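Local coordinates for protein alpha-/beta-galactoside alpha-2,3-sialyltransferase (Photobacterium phosphoreum, PDB 2ZWI) that probably transfers sialic acid in alpha-2,3 linkage to galactosides, and holds cytidine-5'-monophosphate between its two domains of GT-B type, at residues 16-20 / 36-40; 199-203 / 306-311. All blocks are in the same frame, centred on the assembly; numbering follows the deposited sequence.

Contact 1. Residues 16-20 / 36-40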
loop_
_atom_site.group_PDB
_atom_site.type_symbol
_atom_site.label_atom_id
_atom_site.label_comp_id
_atom_site.label_asym_id
_atom_site.label_seq_id
_atom_site.Cartn_x
_atom_site.Cartn_y
_atom_site.Cartn_z
ATOM N N THR A 16 -2.412 5.501 3.288
ATOM C CA THR A 16 -2.286 6.855 3.788
ATOM C C THR A 16 -1.693 7.749 2.707
ATOM O O THR A 16 -2.240 8.807 2.420
ATOM C CB THR A 16 -1.426 6.924 5.070
ATOM O OG1 THR A 16 -2.092 6.230 6.135
ATOM C CG2 THR A 16 -1.179 8.360 5.476
ATOM N N ILE A 17 -0.591 7.303 2.104
ATOM C CA ILE A 17 0.126 8.089 1.091
ATOM C C ILE A 17 -0.760 8.356 -0.137
ATOM O O ILE A 17 -0.801 9.477 -0.653
ATOM C CB ILE A 17 1.473 7.397 0.676
ATOM C CG1 ILE A 17 2.426 7.239 1.881
ATOM C CG2 ILE A 17 2.138 8.112 -0.497
ATOM C CD1 ILE A 17 2.979 8.533 2.465
ATOM N N GLN A 18 -1.466 7.321 -0.593
ATOM C CA GLN A 18 -2.455 7.457 -1.667
ATOM C C GLN A 18 -3.638 8.356 -1.263
ATOM O O GLN A 18 -4.123 9.167 -2.058
ATOM C CB GLN A 18 -2.936 6.082 -2.135
ATOM C CG GLN A 18 -1.938 5.357 -3.061
ATOM C CD GLN A 18 -1.971 5.885 -4.489
ATOM O OE1 GLN A 18 -0.997 5.774 -5.232
ATOM N NE2 GLN A 18 -3.097 6.448 -4.882
ATOM N N GLN A 19 -4.093 8.231 -0.022
ATOM C CA GLN A 19 -5.174 9.095 0.455
ATOM C C GLN A 19 -4.741 10.555 0.522
ATOM O O GLN A 19 -5.468 11.426 0.051
ATOM C CB GLN A 19 -5.731 8.619 1.798
ATOM C CG GLN A 19 -6.571 7.341 1.730
ATOM C CD GLN A 19 -6.869 6.794 3.115
ATOM O OE1 GLN A 19 -6.802 7.523 4.104
ATOM N NE2 GLN A 19 -7.203 5.514 3.196
ATOM N N MET A 20 -3.554 10.821 1.075
ATOM C CA MET A 20 -2.999 12.189 1.095
ATOM C C MET A 20 -2.975 12.767 -0.320
ATOM O O MET A 20 -3.409 13.888 -0.565
ATOM C CB MET A 20 -1.575 12.200 1.670
ATOM C CG MET A 20 -1.456 11.902 3.156
ATOM S SD MET A 20 0.260 11.598 3.626
ATOM C CE MET A 20 0.122 11.561 5.406
ATOM N N TRP A 36 -4.920 8.367 10.856
ATOM C CA TRP A 36 -3.848 7.597 10.245
ATOM C C TRP A 36 -2.867 7.177 11.334
ATOM O O TRP A 36 -2.223 8.025 11.947
ATOM C CB TRP A 36 -3.108 8.442 9.190
ATOM C CG TRP A 36 -3.911 8.834 7.936
ATOM C CD1 TRP A 36 -4.801 8.057 7.240
ATOM C CD2 TRP A 36 -3.828 10.076 7.221
ATOM N NE1 TRP A 36 -5.291 8.748 6.150
ATOM C CE2 TRP A 36 -4.710 9.987 6.113
ATOM C CE3 TRP A 36 -3.093 11.260 7.409
ATOM C CZ2 TRP A 36 -4.891 11.040 5.205
ATOM C CZ3 TRP A 36 -3.266 12.301 6.498
ATOM C CH2 TRP A 36 -4.162 12.182 5.407
ATOM N N SER A 37 -2.740 5.872 11.557
ATOM C CA SER A 37 -1.863 5.340 12.609
ATOM C C SER A 37 -0.404 5.801 12.494
ATOM O O SER A 37 0.217 6.155 13.493
ATOM C CB SER A 37 -1.928 3.802 12.640
ATOM O OG SER A 37 -3.246 3.352 12.933
ATOM N N ARG A 38 0.127 5.806 11.276
ATOM C CA ARG A 38 1.554 6.068 11.060
ATOM C C ARG A 38 1.843 7.541 10.758
ATOM O O ARG A 38 3.007 7.947 10.659
ATOM C CB ARG A 38 2.099 5.178 9.934
ATOM C CG ARG A 38 2.034 3.668 10.200
ATOM C CD ARG A 38 3.283 3.162 10.915
ATOM N NE ARG A 38 4.470 3.308 10.075
ATOM C CZ ARG A 38 4.972 2.351 9.299
ATOM N NH1 ARG A 38 4.400 1.149 9.245
ATOM N NH2 ARG A 38 6.052 2.600 8.568
ATOM N N TYR A 39 0.784 8.334 10.615
ATOM C CA TYR A 39 0.925 9.742 10.269
ATOM C C TYR A 39 0.043 10.665 11.109
ATOM O O TYR A 39 -0.917 11.226 10.588
ATOM C CB TYR A 39 0.644 9.945 8.767
ATOM C CG TYR A 39 1.817 9.583 7.899
ATOM C CD1 TYR A 39 2.850 10.489 7.691
ATOM C CD2 TYR A 39 1.911 8.325 7.309
ATOM C CE1 TYR A 39 3.936 10.164 6.913
ATOM C CE2 TYR A 39 3.005 7.986 6.521
ATOM C CZ TYR A 39 4.013 8.913 6.336
ATOM O OH TYR A 39 5.106 8.612 5.566
ATOM N N PRO A 40 0.361 10.828 12.412
ATOM C CA PRO A 40 -0.385 11.829 13.185
ATOM C C PRO A 40 -0.101 13.261 12.705
ATOM O O PRO A 40 1.066 13.657 12.559
ATOM C CB PRO A 40 0.093 11.601 14.631
ATOM C CG PRO A 40 1.429 10.953 14.502
ATOM C CD PRO A 40 1.365 10.125 13.237
HETATM O O HOH W 1 -1.210 5.519 8.704
#
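W36 and Y39 pack against the side of helix 14-26 that carries T16 and M20. Methyl-to-ring contacts make up most of it. T16 CG2 sits over one face of the W36 indole, 3.7 Å from the centroid of its five-membered ring. The T16 torsion to OG1 (chi1 -65°) sets OG1 beside the backbone N and CG2 anti to it, where CG2 meets both rings. M20 runs out extended between the aromatics. Its CG meets W36 CH2 at 3.5 Å, and its CE lies over the Y39 ring, 4.0 Å from the centroid. M20 SD is 5.0 Å from the Y39 centroid, above the face, a Met-aromatic contact. I17 CD1 touches Y39 CZ at 4.0 Å.

Strand 3-10, helix 14-26 and strand 31-36 form a beta-alpha-beta crossover in the Rossmann-like N-terminal half of a GT-B fold. The contact joins its helix to the end of its second strand and the loop after it.

The polar bonds are fewer. W36 NE1 donates to Q19 OE1 at 2.8 Å, nearly straight at 165° and close to the indole plane. Q19 NE2 bonds V9 O. A water donates to T16 OG1 and accepts from R38 N; T16 OG1 also bonds D10 OD2.

Contact 2. Residues 199-203 / 306-311. With C5P (cytidine-5'-monophosphate), chain C.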
loop_
_atom_site.group_PDB
_atom_site.type_symbol
_atom_site.label_atom_id
_atom_site.label_comp_id
_atom_site.label_asym_id
_atom_site.label_seq_id
_atom_site.Cartn_x
_atom_site.Cartn_y
_atom_site.Cartn_z
ATOM N N LYS A 199 -2.481 5.183 -9.190
ATOM C CA LYS A 199 -1.607 6.030 -10.005
ATOM C C LYS A 199 -0.484 6.651 -9.178
ATOM O O LYS A 199 -0.641 6.897 -7.976
ATOM C CB LYS A 199 -2.406 7.123 -10.727
ATOM C CG LYS A 199 -3.519 6.578 -11.622
ATOM C CD LYS A 199 -3.019 5.570 -12.663
ATOM C CE LYS A 199 -2.299 6.256 -13.813
ATOM N NZ LYS A 199 -2.260 5.371 -15.011
ATOM N N TRP A 200 0.646 6.900 -9.831
ATOM C CA TRP A 200 1.841 7.389 -9.151
ATOM C C TRP A 200 2.473 8.596 -9.863
ATOM O O TRP A 200 3.570 9.050 -9.507
ATOM C CB TRP A 200 2.856 6.246 -8.978
ATOM C CG TRP A 200 2.341 5.100 -8.096
ATOM C CD1 TRP A 200 1.826 3.904 -8.516
ATOM C CD2 TRP A 200 2.297 5.066 -6.657
ATOM N NE1 TRP A 200 1.464 3.131 -7.434
ATOM C CE2 TRP A 200 1.741 3.818 -6.282
ATOM C CE3 TRP A 200 2.681 5.962 -5.652
ATOM C CZ2 TRP A 200 1.548 3.450 -4.949
ATOM C CZ3 TRP A 200 2.481 5.602 -4.314
ATOM C CH2 TRP A 200 1.931 4.346 -3.979
ATOM N N ASP A 201 1.758 9.134 -10.840
ATOM C CA ASP A 201 2.275 10.218 -11.684
ATOM C C ASP A 201 1.571 11.542 -11.400
ATOM O O ASP A 201 1.536 12.425 -12.258
ATOM C CB ASP A 201 2.125 9.839 -13.162
ATOM C CG ASP A 201 0.677 9.571 -13.560
ATOM O OD1 ASP A 201 -0.228 9.617 -12.692
ATOM O OD2 ASP A 201 0.432 9.317 -14.759
ATOM N N TYR A 202 1.003 11.666 -10.203
ATOM C CA TYR A 202 0.310 12.890 -9.791
ATOM C C TYR A 202 1.194 14.135 -9.863
ATOM O O TYR A 202 0.718 15.218 -10.229
ATOM C CB TYR A 202 -0.259 12.737 -8.371
ATOM C CG TYR A 202 -1.446 11.807 -8.295
ATOM C CD1 TYR A 202 -1.280 10.452 -8.000
ATOM C CD2 TYR A 202 -2.742 12.280 -8.519
ATOM C CE1 TYR A 202 -2.368 9.591 -7.935
ATOM C CE2 TYR A 202 -3.838 11.427 -8.456
ATOM C CZ TYR A 202 -3.646 10.086 -8.156
ATOM O OH TYR A 202 -4.732 9.235 -8.104
ATOM N N PHE A 203 2.474 13.987 -9.529
ATOM C CA PHE A 203 3.389 15.135 -9.510
ATOM C C PHE A 203 3.591 15.782 -10.883
ATOM O O PHE A 203 4.013 16.928 -10.971
ATOM C CB PHE A 203 4.732 14.770 -8.863
ATOM C CG PHE A 203 4.796 15.067 -7.389
ATOM C CD1 PHE A 203 3.766 14.666 -6.530
ATOM C CD2 PHE A 203 5.900 15.728 -6.848
ATOM C CE1 PHE A 203 3.823 14.951 -5.153
ATOM C CE2 PHE A 203 5.971 16.002 -5.468
ATOM C CZ PHE A 203 4.933 15.613 -4.626
ATOM N N GLU A 306 6.946 4.345 -0.944
ATOM C CA GLU A 306 5.930 4.984 -1.797
ATOM C C GLU A 306 6.023 6.524 -1.831
ATOM O O GLU A 306 5.602 7.141 -2.810
ATOM C CB GLU A 306 4.496 4.488 -1.520
ATOM C CG GLU A 306 4.151 4.042 -0.111
ATOM C CD GLU A 306 4.807 2.724 0.263
ATOM O OE1 GLU A 306 4.504 1.652 -0.324
ATOM O OE2 GLU A 306 5.656 2.771 1.145
ATOM N N ALA A 307 6.592 7.130 -0.789
ATOM C CA ALA A 307 6.915 8.566 -0.808
ATOM C C ALA A 307 7.990 8.894 -1.861
ATOM O O ALA A 307 7.901 9.920 -2.545
ATOM C CB ALA A 307 7.323 9.061 0.579
ATOM N N LEU A 308 8.986 8.016 -1.996
ATOM C CA LEU A 308 9.984 8.124 -3.058
ATOM C C LEU A 308 9.337 8.013 -4.430
ATOM O O LEU A 308 9.712 8.729 -5.365
ATOM C CB LEU A 308 11.065 7.038 -2.943
ATOM C CG LEU A 308 11.871 6.911 -1.644
ATOM C CD1 LEU A 308 12.954 5.841 -1.779
ATOM C CD2 LEU A 308 12.470 8.232 -1.261
ATOM N N ILE A 309 8.396 7.083 -4.556
ATOM C CA ILE A 309 7.704 6.891 -5.823
ATOM C C ILE A 309 6.894 8.143 -6.177
ATOM O O ILE A 309 6.996 8.662 -7.293
ATOM C CB ILE A 309 6.794 5.632 -5.818
ATOM C CG1 ILE A 309 7.630 4.363 -5.592
ATOM C CG2 ILE A 309 6.034 5.536 -7.138
ATOM C CD1 ILE A 309 6.821 3.145 -5.142
ATOM N N MET A 310 6.085 8.611 -5.232
ATOM C CA MET A 310 5.146 9.705 -5.504
ATOM C C MET A 310 5.878 11.006 -5.859
ATOM O O MET A 310 5.402 11.777 -6.706
ATOM C CB MET A 310 4.174 9.911 -4.329
ATOM C CG MET A 310 2.936 10.739 -4.685
ATOM S SD MET A 310 1.957 10.008 -6.012
ATOM C CE MET A 310 0.916 8.872 -5.105
ATOM N N THR A 311 7.044 11.215 -5.239
ATOM C CA THR A 311 7.846 12.420 -5.455
ATOM C C THR A 311 8.810 12.308 -6.645
ATOM O O THR A 311 9.628 13.203 -6.876
ATOM C CB THR A 311 8.599 12.872 -4.158
ATOM O OG1 THR A 311 9.511 11.858 -3.713
ATOM C CG2 THR A 311 7.620 13.194 -3.047
HETATM O O3P C5P C . 8.176 -5.361 3.263
HETATM P P C5P C . 6.806 -5.077 3.747
HETATM O O1P C5P C . 5.847 -5.850 2.894
HETATM O O2P C5P C . 6.752 -5.306 5.234
HETATM O "O5'" C5P C . 6.565 -3.525 3.453
HETATM C "C5'" C5P C . 5.465 -2.808 4.006
HETATM C "C4'" C5P C . 5.732 -1.327 3.796
HETATM O "O4'" C5P C . 6.964 -0.943 4.435
HETATM C "C3'" C5P C . 5.956 -0.995 2.327
HETATM O "O3'" C5P C . 4.729 -0.753 1.651
HETATM C "C2'" C5P C . 6.788 0.259 2.394
HETATM O "O2'" C5P C . 5.986 1.369 2.810
HETATM C "C1'" C5P C . 7.672 -0.013 3.593
HETATM N N1 C5P C . 9.027 -0.490 3.289
HETATM C C2 C5P C . 9.998 0.461 2.911
HETATM N N3 C5P C . 11.268 0.079 2.673
HETATM C C4 C5P C . 11.625 -1.218 2.776
HETATM C C5 C5P C . 10.696 -2.182 3.149
HETATM C C6 C5P C . 9.377 -1.785 3.409
HETATM O O2 C5P C . 9.684 1.663 2.773
HETATM N N4 C5P C . 12.914 -1.555 2.537
HETATM O O HOH W 2 3.876 11.537 -8.850
HETATM O O HOH W 3 6.729 8.201 -10.365
#
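W200 lays its six-membered ring along the side of helix 305-310, where it overlaps M310, I309 and E306. M310 CE comes closest, 3.4 Å from W200 CE3. I309 CG2 touches the same carbon at 3.7 Å, and E306 CB meets W200 CH2 at 3.6 Å. All three approach the indole obliquely. M310 starts with CG anti to its backbone N (chi1 -163°) and then bends twice, which carries its methyl back to the tryptophan. M310 SD rests 3.8 Å from Y202 CD1. The sulfur is near both the W200 and Y202 rings, an oblique Met-aromatic contact with each.

F203 lies against the end of the helix. M310 O stands over one face of its ring near the rim, and T311 CA lies over the same face. The T311 and F203 side chains lie side by side, with T311 CG2 near F203 CZ. T311 OG1 donates back to A307 O at 2.8 Å, and T311 N donates to this oxygen from the opposite face of its plane.

No direct hydrogen bond joins the two segments. A water does so instead: it donates to W200 O and to M310 O, each at 2.6 Å, and accepts from F203 N.

E306 faces two ways. Its bent chain takes the carboxylate to the cytidine-5'-monophosphate, where OE1 accepts from the ribose O3' at 3.1 Å. Its apolar and polar contacts are therefore separated along the chain, with CB on the indole and the carboxylate on the ribose.

Contact 1 is buried within the N-terminal domain, between a helix and a loop close in sequence. Contact 2 is only partly buried. It joins segments over a hundred residues apart, with the loop after strand 195-197 meeting a helix of the nucleotide-binding half. Each places a methionine among aromatic rings. Contact 1 adds a direct indole-to-amide bond, whereas contact 2 relies on water across its backbone and has a ligand-binding carboxylate at one end. The two touch: helix 14-26 carries Q18, which packs on W200 and M310, and I17, which packs on E306. Helix 14-26 thus forms one side of contact 1 and borders contact 2. The I17 side chain is about 7 Å from the nucleotide (nearest atoms).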